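PDB 1X0U: hypothetical methylmalonyl-CoA decarboxylase alpha subunit from Sulfolobus tokodaii, which is of unestablished function but belongs to the carboxyl transferase family of the ClpP/crotonase clan and forms a six-chain assembly. Local coordinates for residues E44-L49 / V93-Q98; I167-G172 / N244-L249; F69-Q74 / T101-S106. One frame throughout, in Å; residues are numbered along the deposited sequence.

Overall arrangement
Contacts 1 and 2 are buried and serve the same mixed sheet: each sets a helix, running roughly antiparallel, against one of its strands, 93-98 in the first and 167-170 in the second. Their centres lie about 10 Å apart, and the two helices touch each other through Leu49 and Thr246. Contact 3 lies further out, about 34 Å from the centre of the chain to its own centre, and joins two loops in a contact that is only partly buried. The chemistry follows the place. Contact 2 rests on close packing of aliphatic carbons, contact 1 adds a water bridge and a buried arginine to leucine-alanine packing, and contact 3 brings together leucines and a glutamine on polar, turn-rich loops.

Contact 1. Residues E44-L49 / V93-Q98; sequences ERLALL and VFAYAQ
Leu46 of helix 44-49 puts its branched end over the methyl of Ala97, and this is the heart of the contact. Its CG lies 3.7 Å from Ala97 CB, with both methyls close behind, and CD2 extends to Ala95 CB at 4.2 Å. CB points toward the strand, and the first torsion, -71°, places the CG branch over Ala97, anti to the carbonyl carbon. Ala95 and Ala97, two apart, both point toward the helix, while Tyr96 between them points away. Consistent with the short alanine side chains, the segment axes approach to 9.1 Å.

The other link is polar and indirect. Arg45 NH1 is 4.4 Å from Gln98 O, too far for a direct bond, and a water fills the step: it lies in the guanidinium plane at its edge, accepts from Arg45 NH1 at 2.9 Å and donates to Gln98 O at 2.9 Å. Salt bridges to Glu239 through NE and to Asp134 through NH1 fix the rotation of this buried guanidinium. Asp134 also gives its backbone N to Gln98 OE1, so it braces both sides. Here a short helix packs on part of one sheet face, against the beta hairpin of strands 81-88 and 91-98, in a crotonase-like domain.

Contact 2. Residues I167-G172 / N244-L249; sequences ITIMAG and NLTKRL
This is buried apolar helix-on-sheet packing within a crotonase-like alpha/beta domain: helix 239-252, which follows strand 234-236 at one edge of the sheet, lies along a face that includes strand 166-170. The segment axes are nearly antiparallel, at 169°, and approach to 10.0 Å. No hydrogen bond passes between the two segments; the contact between them is made by apolar side-chain carbons.

Two residues on each side do the work. Ile167 and Leu249 reach toward each other tip to tip, with Ile167 CD1 fitting against CD2 and CG of Leu249. The CB of Leu249 already points to the strand, and chi1 of -180° puts CG anti to the backbone N, with CD2 ending against Ile167 CD1. On the other pair, Ile169 and Thr246 cross at about a right angle; the CB of Ile169 does not itself aim at the helix, but its extended CG1-CD1 arm brings the end of the chain there.

Thr246 divides its two branches between helix and sheet. Its OG1 is bound to the carbonyl of Ile243 in the same helix, which satisfies the hydroxyl in an apolar setting, while CG2 is turned to the strand. Ile189 of the neighbouring strand and Leu49 of helix 42-49 also pack against Thr246. The fit is tight: Ile167 CD1 stands 3.3 Å from Leu249 CD2, and Ile169 CD1 stands 3.4 Å from Thr246 CG2.

Contact 3. Residues F69-Q74 / T101-S106; sequences FGLDKQ and TVLGGS
The carbonyl oxygen of Leu103 is gripped twice by Ser106, by its N at 2.8 Å and by its OG at 2.9 Å. The hydroxyl comes in the carbonyl plane, at an angle of 146° at the oxygen, and OG is bonded in addition to Arg139 NE, which ties the turn to a neighbouring loop. Gly105 N to Val102 O and Ser106 N to Leu103 O are consecutive i+3 bonds, and Leu103 points toward the facing loop.

There the two methyls part company. CD1 of Leu103 meets CD1 of Leu71 at 4.2 Å, the two side chains crossing at a slant, while its CD2 lies 4.1 Å from Gln74 NE2. Gln74 starts toward Leu103 and bends at chi2 (-65°), with NE2 ending beside CD2.

Loop 69-74 is also held from within. Gly70 O accepts from Lys73 N at 2.7 Å and, at longer range, from Gln74 N, and Lys73 NZ pairs with Asp72 OD2. Both loops have polar bonds within them, and 101-106 is also tied to Arg139 and Ser135. Between the two segments no hydrogen bond or salt bridge forms; the 109 Å² buried comes from carbon contacts and one amide-methyl approach, consistent with a light, largely apolar touch.

Contact 1. Residues E44-L49 / V93-Q98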
ATOM      1  N   GLU A  44      -3.034 -17.576 -42.219  1.00 17.57           N
ATOM      2  CA  GLU A  44      -4.295 -18.305 -42.350  1.00 17.02           C
ATOM      3  C   GLU A  44      -4.760 -18.762 -40.955  1.00 17.52           C
ATOM      4  O   GLU A  44      -5.954 -18.746 -40.647  1.00 18.66           O
ATOM      5  CB  GLU A  44      -4.127 -19.507 -43.301  1.00 17.17           C
ATOM      6  CG  GLU A  44      -3.760 -19.093 -44.729  1.00 16.29           C
ATOM      7  CD  GLU A  44      -3.455 -20.261 -45.651  1.00 17.41           C
ATOM      8  OE1 GLU A  44      -2.830 -21.247 -45.207  1.00 16.16           O
ATOM      9  OE2 GLU A  44      -3.828 -20.183 -46.838  1.00 18.06           O
ATOM     10  N   ARG A  45      -3.815 -19.147 -40.104  1.00 16.05           N
ATOM     11  CA  ARG A  45      -4.162 -19.575 -38.754  1.00 15.47           C
ATOM     12  C   ARG A  45      -4.715 -18.396 -37.947  1.00 16.68           C
ATOM     13  O   ARG A  45      -5.682 -18.547 -37.202  1.00 16.71           O
ATOM     14  CB  ARG A  45      -2.933 -20.156 -38.061  1.00 14.85           C
ATOM     15  CG  ARG A  45      -2.440 -21.460 -38.657  1.00 13.70           C
ATOM     16  CD  ARG A  45      -0.964 -21.655 -38.380  1.00  9.54           C
ATOM     17  NE  ARG A  45      -0.515 -23.010 -38.686  1.00 10.62           N
ATOM     18  CZ  ARG A  45       0.756 -23.403 -38.622  1.00 10.74           C
ATOM     19  NH1 ARG A  45       1.711 -22.542 -38.274  1.00 10.88           N
ATOM     20  NH2 ARG A  45       1.071 -24.660 -38.878  1.00  7.38           N
ATOM     21  N   LEU A  46      -4.112 -17.217 -38.100  1.00 15.78           N
ATOM     22  CA  LEU A  46      -4.577 -16.028 -37.383  1.00 14.88           C
ATOM     23  C   LEU A  46      -5.984 -15.622 -37.838  1.00 15.02           C
ATOM     24  O   LEU A  46      -6.834 -15.299 -37.015  1.00 14.22           O
ATOM     25  CB  LEU A  46      -3.614 -14.845 -37.597  1.00 14.33           C
ATOM     26  CG  LEU A  46      -2.224 -14.828 -36.946  1.00 14.68           C
ATOM     27  CD1 LEU A  46      -1.475 -13.595 -37.446  1.00 13.53           C
ATOM     28  CD2 LEU A  46      -2.331 -14.775 -35.423  1.00  9.63           C
ATOM     29  N   ALA A  47      -6.233 -15.625 -39.144  1.00 14.54           N
ATOM     30  CA  ALA A  47      -7.556 -15.243 -39.632  1.00 15.70           C
ATOM     31  C   ALA A  47      -8.621 -16.183 -39.058  1.00 14.43           C
ATOM     32  O   ALA A  47      -9.743 -15.764 -38.797  1.00 13.88           O
ATOM     33  CB  ALA A  47      -7.599 -15.263 -41.176  1.00 15.13           C
ATOM     34  N   LEU A  48      -8.273 -17.453 -38.881  1.00 14.15           N
ATOM     35  CA  LEU A  48      -9.208 -18.425 -38.311  1.00 15.44           C
ATOM     36  C   LEU A  48      -9.498 -18.065 -36.845  1.00 16.22           C
ATOM     37  O   LEU A  48     -10.658 -17.990 -36.427  1.00 18.17           O
ATOM     38  CB  LEU A  48      -8.618 -19.843 -38.373  1.00 16.76           C
ATOM     39  CG  LEU A  48      -8.984 -20.861 -39.463  1.00 18.79           C
ATOM     40  CD1 LEU A  48     -10.012 -20.303 -40.436  1.00 17.76           C
ATOM     41  CD2 LEU A  48      -7.720 -21.275 -40.199  1.00 20.93           C
ATOM     42  N   LEU A  49      -8.435 -17.819 -36.078  1.00 15.12           N
ATOM     43  CA  LEU A  49      -8.547 -17.496 -34.662  1.00 15.47           C
ATOM     44  C   LEU A  49      -9.272 -16.211 -34.282  1.00 16.41           C
ATOM     45  O   LEU A  49     -10.093 -16.202 -33.367  1.00 17.11           O
ATOM     46  CB  LEU A  49      -7.152 -17.465 -34.027  1.00 15.97           C
ATOM     47  CG  LEU A  49      -7.071 -16.967 -32.577  1.00 14.45           C
ATOM     48  CD1 LEU A  49      -7.983 -17.809 -31.701  1.00 12.60           C
ATOM     49  CD2 LEU A  49      -5.622 -17.044 -32.080  1.00 13.29           C
ATOM     50  N   VAL A  93      -7.317 -10.175 -27.404  1.00 16.19           N
ATOM     51  CA  VAL A  93      -6.220 -11.071 -27.083  1.00 17.09           C
ATOM     52  C   VAL A  93      -5.077 -10.797 -28.051  1.00 15.10           C
ATOM     53  O   VAL A  93      -5.285 -10.352 -29.174  1.00 13.43           O
ATOM     54  CB  VAL A  93      -6.627 -12.592 -27.127  1.00 17.10           C
ATOM     55  CG1 VAL A  93      -8.136 -12.742 -27.261  1.00 15.78           C
ATOM     56  CG2 VAL A  93      -5.875 -13.320 -28.218  1.00 13.53           C
ATOM     57  N   PHE A  94      -3.864 -11.036 -27.583  1.00 14.87           N
ATOM     58  CA  PHE A  94      -2.678 -10.844 -28.389  1.00 12.42           C
ATOM     59  C   PHE A  94      -2.206 -12.194 -28.894  1.00 12.36           C
ATOM     60  O   PHE A  94      -2.532 -13.238 -28.328  1.00  8.76           O
ATOM     61  CB  PHE A  94      -1.565 -10.181 -27.570  1.00 14.19           C
ATOM     62  CG  PHE A  94      -1.601  -8.676 -27.600  1.00 15.77           C
ATOM     63  CD1 PHE A  94      -2.481  -7.967 -26.790  1.00 16.65           C
ATOM     64  CD2 PHE A  94      -0.761  -7.970 -28.458  1.00 14.17           C
ATOM     65  CE1 PHE A  94      -2.519  -6.576 -26.835  1.00 17.54           C
ATOM     66  CE2 PHE A  94      -0.790  -6.588 -28.512  1.00 15.58           C
ATOM     67  CZ  PHE A  94      -1.665  -5.888 -27.705  1.00 16.42           C
ATOM     68  N   ALA A  95      -1.441 -12.175 -29.973  1.00 13.32           N
ATOM     69  CA  ALA A  95      -0.921 -13.412 -30.527  1.00 14.21           C
ATOM     70  C   ALA A  95       0.235 -13.159 -31.467  1.00 12.94           C
ATOM     71  O   ALA A  95       0.427 -12.048 -31.960  1.00 11.35           O
ATOM     72  CB  ALA A  95      -2.032 -14.154 -31.283  1.00 14.26           C
ATOM     73  N   TYR A  96       1.025 -14.202 -31.673  1.00 13.14           N
ATOM     74  CA  TYR A  96       2.101 -14.160 -32.634  1.00 12.07           C
ATOM     75  C   TYR A  96       1.967 -15.478 -33.375  1.00 11.90           C
ATOM     76  O   TYR A  96       1.530 -16.484 -32.807  1.00 10.87           O
ATOM     77  CB  TYR A  96       3.482 -14.019 -31.990  1.00  9.35           C
ATOM     78  CG  TYR A  96       3.955 -15.172 -31.146  1.00 11.04           C
ATOM     79  CD1 TYR A  96       3.908 -15.104 -29.752  1.00  8.82           C
ATOM     80  CD2 TYR A  96       4.503 -16.312 -31.734  1.00 10.31           C
ATOM     81  CE1 TYR A  96       4.398 -16.136 -28.974  1.00  9.44           C
ATOM     82  CE2 TYR A  96       4.999 -17.351 -30.957  1.00 10.92           C
ATOM     83  CZ  TYR A  96       4.941 -17.253 -29.574  1.00 11.06           C
ATOM     84  OH  TYR A  96       5.402 -18.288 -28.793  1.00 12.37           O
ATOM     85  N   ALA A  97       2.296 -15.449 -34.658  1.00 10.87           N
ATOM     86  CA  ALA A  97       2.221 -16.633 -35.497  1.00 10.08           C
ATOM     87  C   ALA A  97       3.508 -16.656 -36.292  1.00  9.81           C
ATOM     88  O   ALA A  97       3.749 -15.775 -37.116  1.00  7.34           O
ATOM     89  CB  ALA A  97       1.019 -16.541 -36.429  1.00  6.09           C
ATOM     90  N   GLN A  98       4.349 -17.642 -36.011  1.00 10.42           N
ATOM     91  CA  GLN A  98       5.610 -17.766 -36.711  1.00 11.52           C
ATOM     92  C   GLN A  98       5.343 -18.300 -38.114  1.00 14.29           C
ATOM     93  O   GLN A  98       4.481 -19.159 -38.313  1.00 13.53           O
ATOM     94  CB  GLN A  98       6.546 -18.693 -35.933  1.00 12.07           C
ATOM     95  CG  GLN A  98       6.930 -18.141 -34.562  1.00 10.52           C
ATOM     96  CD  GLN A  98       7.783 -19.101 -33.755  1.00 11.54           C
ATOM     97  OE1 GLN A  98       7.406 -20.257 -33.535  1.00 11.44           O
ATOM     98  NE2 GLN A  98       8.936 -18.625 -33.297  1.00 11.68           N
TER
HETATM   99  O   HOH W   1       1.951 -19.932 -37.010  1.00 13.37           O

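Contact 2. Residues I167-G172 / N244-L249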
ATOM      1  N   ILE A 167      -1.413 -19.200 -23.749  1.00 11.21           N
ATOM      2  CA  ILE A 167      -1.671 -20.448 -24.470  1.00 11.12           C
ATOM      3  C   ILE A 167      -0.771 -20.570 -25.705  1.00 11.16           C
ATOM      4  O   ILE A 167      -0.613 -19.623 -26.460  1.00 10.27           O
ATOM      5  CB  ILE A 167      -3.139 -20.511 -24.929  1.00 10.60           C
ATOM      6  CG1 ILE A 167      -4.065 -20.400 -23.720  1.00 11.62           C
ATOM      7  CG2 ILE A 167      -3.397 -21.803 -25.662  1.00 11.08           C
ATOM      8  CD1 ILE A 167      -5.530 -20.170 -24.076  1.00 13.16           C
ATOM      9  N   THR A 168      -0.179 -21.740 -25.908  1.00 13.26           N
ATOM     10  CA  THR A 168       0.673 -21.929 -27.074  1.00 14.71           C
ATOM     11  C   THR A 168       0.102 -23.021 -27.969  1.00 16.01           C
ATOM     12  O   THR A 168      -0.319 -24.067 -27.482  1.00 17.27           O
ATOM     13  CB  THR A 168       2.099 -22.385 -26.700  1.00 15.18           C
ATOM     14  OG1 THR A 168       2.071 -23.765 -26.327  1.00 23.06           O
ATOM     15  CG2 THR A 168       2.651 -21.576 -25.558  1.00 10.76           C
ATOM     16  N   ILE A 169       0.061 -22.769 -29.271  1.00 15.15           N
ATOM     17  CA  ILE A 169      -0.386 -23.793 -30.208  1.00 13.46           C
ATOM     18  C   ILE A 169       0.918 -24.228 -30.839  1.00 12.44           C
ATOM     19  O   ILE A 169       1.574 -23.438 -31.527  1.00 13.25           O
ATOM     20  CB  ILE A 169      -1.309 -23.246 -31.321  1.00 12.48           C
ATOM     21  CG1 ILE A 169      -2.623 -22.746 -30.723  1.00 11.68           C
ATOM     22  CG2 ILE A 169      -1.602 -24.343 -32.348  1.00 11.48           C
ATOM     23  CD1 ILE A 169      -3.572 -22.217 -31.773  1.00 10.94           C
ATOM     24  N   MET A 170       1.331 -25.455 -30.554  1.00 12.03           N
ATOM     25  CA  MET A 170       2.554 -25.979 -31.135  1.00 13.23           C
ATOM     26  C   MET A 170       2.156 -26.550 -32.493  1.00 13.26           C
ATOM     27  O   MET A 170       1.622 -27.655 -32.577  1.00 14.51           O
ATOM     28  CB  MET A 170       3.148 -27.077 -30.242  1.00 12.98           C
ATOM     29  CG  MET A 170       4.379 -27.766 -30.835  1.00 14.61           C
ATOM     30  SD  MET A 170       5.572 -26.574 -31.467  1.00 17.41           S
ATOM     31  CE  MET A 170       5.801 -25.560 -29.935  1.00 14.30           C
ATOM     32  N   ALA A 171       2.382 -25.781 -33.553  1.00 12.93           N
ATOM     33  CA  ALA A 171       2.021 -26.230 -34.896  1.00 12.53           C
ATOM     34  C   ALA A 171       3.243 -26.298 -35.807  1.00 12.15           C
ATOM     35  O   ALA A 171       3.175 -25.933 -36.985  1.00 12.00           O
ATOM     36  CB  ALA A 171       0.955 -25.293 -35.490  1.00  9.33           C
ATOM     37  N   GLY A 172       4.354 -26.785 -35.256  1.00 15.76           N
ATOM     38  CA  GLY A 172       5.588 -26.890 -36.017  1.00 16.79           C
ATOM     39  C   GLY A 172       6.575 -27.897 -35.449  1.00 17.90           C
ATOM     40  O   GLY A 172       6.230 -28.646 -34.539  1.00 20.11           O
ATOM     41  N   ASN A 244      -9.939 -23.900 -32.603  1.00 13.86           N
ATOM     42  CA  ASN A 244     -11.294 -23.915 -32.047  1.00 15.15           C
ATOM     43  C   ASN A 244     -11.139 -24.223 -30.569  1.00 14.21           C
ATOM     44  O   ASN A 244     -11.863 -23.696 -29.738  1.00 14.57           O
ATOM     45  CB  ASN A 244     -12.177 -25.000 -32.673  1.00 14.87           C
ATOM     46  CG  ASN A 244     -12.753 -24.589 -34.004  1.00 16.88           C
ATOM     47  OD1 ASN A 244     -12.887 -23.402 -34.299  1.00 18.55           O
ATOM     48  ND2 ASN A 244     -13.119 -25.571 -34.811  1.00 14.38           N
ATOM     49  N   LEU A 245     -10.177 -25.083 -30.255  1.00 13.16           N
ATOM     50  CA  LEU A 245      -9.921 -25.467 -28.880  1.00 14.81           C
ATOM     51  C   LEU A 245      -9.428 -24.235 -28.111  1.00 15.08           C
ATOM     52  O   LEU A 245      -9.898 -23.975 -27.006  1.00 15.59           O
ATOM     53  CB  LEU A 245      -8.873 -26.587 -28.838  1.00 16.72           C
ATOM     54  CG  LEU A 245      -8.679 -27.512 -27.624  1.00 20.47           C
ATOM     55  CD1 LEU A 245      -7.248 -27.410 -27.153  1.00 21.80           C
ATOM     56  CD2 LEU A 245      -9.640 -27.177 -26.502  1.00 21.94           C
ATOM     57  N   THR A 246      -8.502 -23.465 -28.693  1.00 14.21           N
ATOM     58  CA  THR A 246      -8.004 -22.283 -27.994  1.00 15.34           C
ATOM     59  C   THR A 246      -9.154 -21.317 -27.714  1.00 14.15           C
ATOM     60  O   THR A 246      -9.217 -20.721 -26.633  1.00 13.09           O
ATOM     61  CB  THR A 246      -6.908 -21.519 -28.777  1.00 15.48           C
ATOM     62  OG1 THR A 246      -7.500 -20.853 -29.894  1.00 24.53           O
ATOM     63  CG2 THR A 246      -5.822 -22.460 -29.258  1.00  9.63           C
ATOM     64  N   LYS A 247     -10.062 -21.160 -28.672  1.00 13.35           N
ATOM     65  CA  LYS A 247     -11.216 -20.279 -28.470  1.00 16.17           C
ATOM     66  C   LYS A 247     -12.056 -20.784 -27.305  1.00 15.44           C
ATOM     67  O   LYS A 247     -12.575 -20.005 -26.514  1.00 15.71           O
ATOM     68  CB  LYS A 247     -12.117 -20.238 -29.701  1.00 16.59           C
ATOM     69  CG  LYS A 247     -11.587 -19.490 -30.895  1.00 19.69           C
ATOM     70  CD  LYS A 247     -12.652 -19.530 -31.982  1.00 23.40           C
ATOM     71  CE  LYS A 247     -12.247 -18.756 -33.210  1.00 27.93           C
ATOM     72  NZ  LYS A 247     -13.383 -18.688 -34.174  1.00 31.30           N
ATOM     73  N   ARG A 248     -12.197 -22.102 -27.213  1.00 17.68           N
ATOM     74  CA  ARG A 248     -12.991 -22.697 -26.147  1.00 18.05           C
ATOM     75  C   ARG A 248     -12.278 -22.537 -24.806  1.00 17.39           C
ATOM     76  O   ARG A 248     -12.910 -22.248 -23.783  1.00 15.14           O
ATOM     77  CB  ARG A 248     -13.248 -24.175 -26.438  1.00 19.92           C
ATOM     78  CG  ARG A 248     -14.289 -24.782 -25.514  1.00 26.01           C
ATOM     79  CD  ARG A 248     -14.413 -26.286 -25.675  1.00 28.67           C
ATOM     80  NE  ARG A 248     -15.263 -26.841 -24.623  1.00 32.56           N
ATOM     81  CZ  ARG A 248     -15.332 -28.133 -24.322  1.00 33.73           C
ATOM     82  NH1 ARG A 248     -14.601 -29.011 -24.995  1.00 32.56           N
ATOM     83  NH2 ARG A 248     -16.128 -28.541 -23.344  1.00 35.43           N
ATOM     84  N   LEU A 249     -10.961 -22.719 -24.814  1.00 15.08           N
ATOM     85  CA  LEU A 249     -10.174 -22.575 -23.601  1.00 14.86           C
ATOM     86  C   LEU A 249     -10.300 -21.140 -23.103  1.00 15.74           C
ATOM     87  O   LEU A 249     -10.601 -20.902 -21.939  1.00 17.85           O
ATOM     88  CB  LEU A 249      -8.705 -22.903 -23.881  1.00 13.89           C
ATOM     89  CG  LEU A 249      -7.761 -22.802 -22.685  1.00 15.28           C
ATOM     90  CD1 LEU A 249      -8.296 -23.690 -21.550  1.00 14.40           C
ATOM     91  CD2 LEU A 249      -6.345 -23.228 -23.100  1.00 12.74           C
TER

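Contact 3. Residues F69-Q74 / T101-S106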
ATOM      1  N   PHE A  69      26.496 -14.682 -42.733  1.00 40.84           N
ATOM      2  CA  PHE A  69      25.886 -15.813 -43.417  1.00 40.66           C
ATOM      3  C   PHE A  69      24.834 -15.425 -44.454  1.00 41.00           C
ATOM      4  O   PHE A  69      23.884 -16.165 -44.702  1.00 41.51           O
ATOM      5  CB  PHE A  69      25.297 -16.796 -42.399  1.00 41.73           C
ATOM      6  CG  PHE A  69      26.333 -17.434 -41.510  1.00 42.16           C
ATOM      7  CD1 PHE A  69      26.871 -16.740 -40.431  1.00 42.37           C
ATOM      8  CD2 PHE A  69      26.797 -18.718 -41.776  1.00 43.41           C
ATOM      9  CE1 PHE A  69      27.861 -17.315 -39.627  1.00 43.24           C
ATOM     10  CE2 PHE A  69      27.787 -19.301 -40.982  1.00 43.03           C
ATOM     11  CZ  PHE A  69      28.320 -18.598 -39.906  1.00 43.05           C
ATOM     12  N   GLY A  70      25.017 -14.258 -45.062  1.00 41.64           N
ATOM     13  CA  GLY A  70      24.103 -13.810 -46.095  1.00 43.09           C
ATOM     14  C   GLY A  70      22.831 -13.136 -45.636  1.00 43.74           C
ATOM     15  O   GLY A  70      22.028 -12.705 -46.466  1.00 44.13           O
ATOM     16  N   LEU A  71      22.636 -13.031 -44.325  1.00 44.86           N
ATOM     17  CA  LEU A  71      21.427 -12.402 -43.790  1.00 45.82           C
ATOM     18  C   LEU A  71      21.241 -10.970 -44.301  1.00 46.85           C
ATOM     19  O   LEU A  71      20.159 -10.393 -44.176  1.00 44.76           O
ATOM     20  CB  LEU A  71      21.452 -12.413 -42.257  1.00 45.01           C
ATOM     21  CG  LEU A  71      21.133 -13.733 -41.540  1.00 45.20           C
ATOM     22  CD1 LEU A  71      19.652 -14.034 -41.639  1.00 44.95           C
ATOM     23  CD2 LEU A  71      21.951 -14.862 -42.142  1.00 45.46           C
ATOM     24  N   ASP A  72      22.297 -10.402 -44.879  1.00 48.96           N
ATOM     25  CA  ASP A  72      22.222  -9.047 -45.420  1.00 51.14           C
ATOM     26  C   ASP A  72      21.444  -9.049 -46.736  1.00 51.46           C
ATOM     27  O   ASP A  72      21.022  -7.998 -47.224  1.00 52.06           O
ATOM     28  CB  ASP A  72      23.626  -8.479 -45.654  1.00 52.11           C
ATOM     29  CG  ASP A  72      24.479  -9.371 -46.537  1.00 53.52           C
ATOM     30  OD1 ASP A  72      25.629  -8.982 -46.840  1.00 55.00           O
ATOM     31  OD2 ASP A  72      24.009 -10.459 -46.928  1.00 54.52           O
ATOM     32  N   LYS A  73      21.262 -10.240 -47.303  1.00 51.66           N
ATOM     33  CA  LYS A  73      20.534 -10.407 -48.553  1.00 52.90           C
ATOM     34  C   LYS A  73      19.109 -10.900 -48.278  1.00 53.12           C
ATOM     35  O   LYS A  73      18.144 -10.438 -48.902  1.00 52.96           O
ATOM     36  CB  LYS A  73      21.263 -11.419 -49.441  1.00 54.13           C
ATOM     37  CG  LYS A  73      22.764 -11.199 -49.520  1.00 55.22           C
ATOM     38  CD  LYS A  73      23.111  -9.877 -50.195  1.00 55.82           C
ATOM     39  CE  LYS A  73      24.513  -9.411 -49.812  1.00 56.33           C
ATOM     40  NZ  LYS A  73      25.538 -10.492 -49.916  1.00 56.41           N
ATOM     41  N   GLN A  74      18.994 -11.844 -47.343  1.00 52.32           N
ATOM     42  CA  GLN A  74      17.706 -12.432 -46.955  1.00 52.08           C
ATOM     43  C   GLN A  74      16.876 -11.565 -46.007  1.00 50.17           C
ATOM     44  O   GLN A  74      16.608 -11.959 -44.864  1.00 50.74           O
ATOM     45  CB  GLN A  74      17.924 -13.804 -46.303  1.00 53.72           C
ATOM     46  CG  GLN A  74      18.169 -14.942 -47.280  1.00 56.82           C
ATOM     47  CD  GLN A  74      16.967 -15.225 -48.162  1.00 58.10           C
ATOM     48  OE1 GLN A  74      16.553 -14.381 -48.961  1.00 59.81           O
ATOM     49  NE2 GLN A  74      16.393 -16.417 -48.015  1.00 58.49           N
ATOM     50  N   THR A 101       7.772 -20.452 -43.492  1.00 16.50           N
ATOM     51  CA  THR A 101       8.324 -20.212 -44.824  1.00 19.29           C
ATOM     52  C   THR A 101       9.440 -19.177 -44.817  1.00 19.81           C
ATOM     53  O   THR A 101      10.122 -18.985 -45.821  1.00 20.76           O
ATOM     54  CB  THR A 101       7.248 -19.736 -45.824  1.00 19.48           C
ATOM     55  OG1 THR A 101       6.885 -18.381 -45.533  1.00 20.10           O
ATOM     56  CG2 THR A 101       6.011 -20.627 -45.740  1.00 20.99           C
ATOM     57  N   VAL A 102       9.618 -18.499 -43.691  1.00 18.95           N
ATOM     58  CA  VAL A 102      10.671 -17.499 -43.585  1.00 19.17           C
ATOM     59  C   VAL A 102      11.808 -18.086 -42.764  1.00 18.85           C
ATOM     60  O   VAL A 102      11.793 -18.039 -41.535  1.00 19.18           O
ATOM     61  CB  VAL A 102      10.143 -16.194 -42.923  1.00 20.32           C
ATOM     62  CG1 VAL A 102      11.279 -15.207 -42.707  1.00 20.06           C
ATOM     63  CG2 VAL A 102       9.076 -15.567 -43.805  1.00 19.27           C
ATOM     64  N   LEU A 103      12.788 -18.658 -43.454  1.00 19.70           N
ATOM     65  CA  LEU A 103      13.943 -19.264 -42.798  1.00 19.92           C
ATOM     66  C   LEU A 103      13.483 -20.266 -41.731  1.00 19.37           C
ATOM     67  O   LEU A 103      13.837 -20.160 -40.550  1.00 20.06           O
ATOM     68  CB  LEU A 103      14.819 -18.166 -42.174  1.00 19.79           C
ATOM     69  CG  LEU A 103      15.314 -17.078 -43.144  1.00 22.91           C
ATOM     70  CD1 LEU A 103      15.994 -15.929 -42.385  1.00 22.95           C
ATOM     71  CD2 LEU A 103      16.284 -17.700 -44.143  1.00 23.69           C
ATOM     72  N   GLY A 104      12.690 -21.241 -42.164  1.00 17.97           N
ATOM     73  CA  GLY A 104      12.177 -22.256 -41.258  1.00 18.63           C
ATOM     74  C   GLY A 104      11.600 -21.701 -39.965  1.00 18.58           C
ATOM     75  O   GLY A 104      11.672 -22.356 -38.931  1.00 21.10           O
ATOM     76  N   GLY A 105      11.028 -20.501 -40.024  1.00 18.76           N
ATOM     77  CA  GLY A 105      10.464 -19.877 -38.837  1.00 18.00           C
ATOM     78  C   GLY A 105      11.465 -19.686 -37.708  1.00 18.03           C
ATOM     79  O   GLY A 105      11.074 -19.449 -36.572  1.00 18.24           O
ATOM     80  N   SER A 106      12.757 -19.774 -38.016  1.00 18.49           N
ATOM     81  CA  SER A 106      13.810 -19.622 -37.015  1.00 19.29           C
ATOM     82  C   SER A 106      13.658 -18.349 -36.180  1.00 19.54           C
ATOM     83  O   SER A 106      13.106 -17.351 -36.643  1.00 17.05           O
ATOM     84  CB  SER A 106      15.187 -19.649 -37.685  1.00 18.46           C
ATOM     85  OG  SER A 106      15.318 -18.624 -38.653  1.00 22.23           O
TER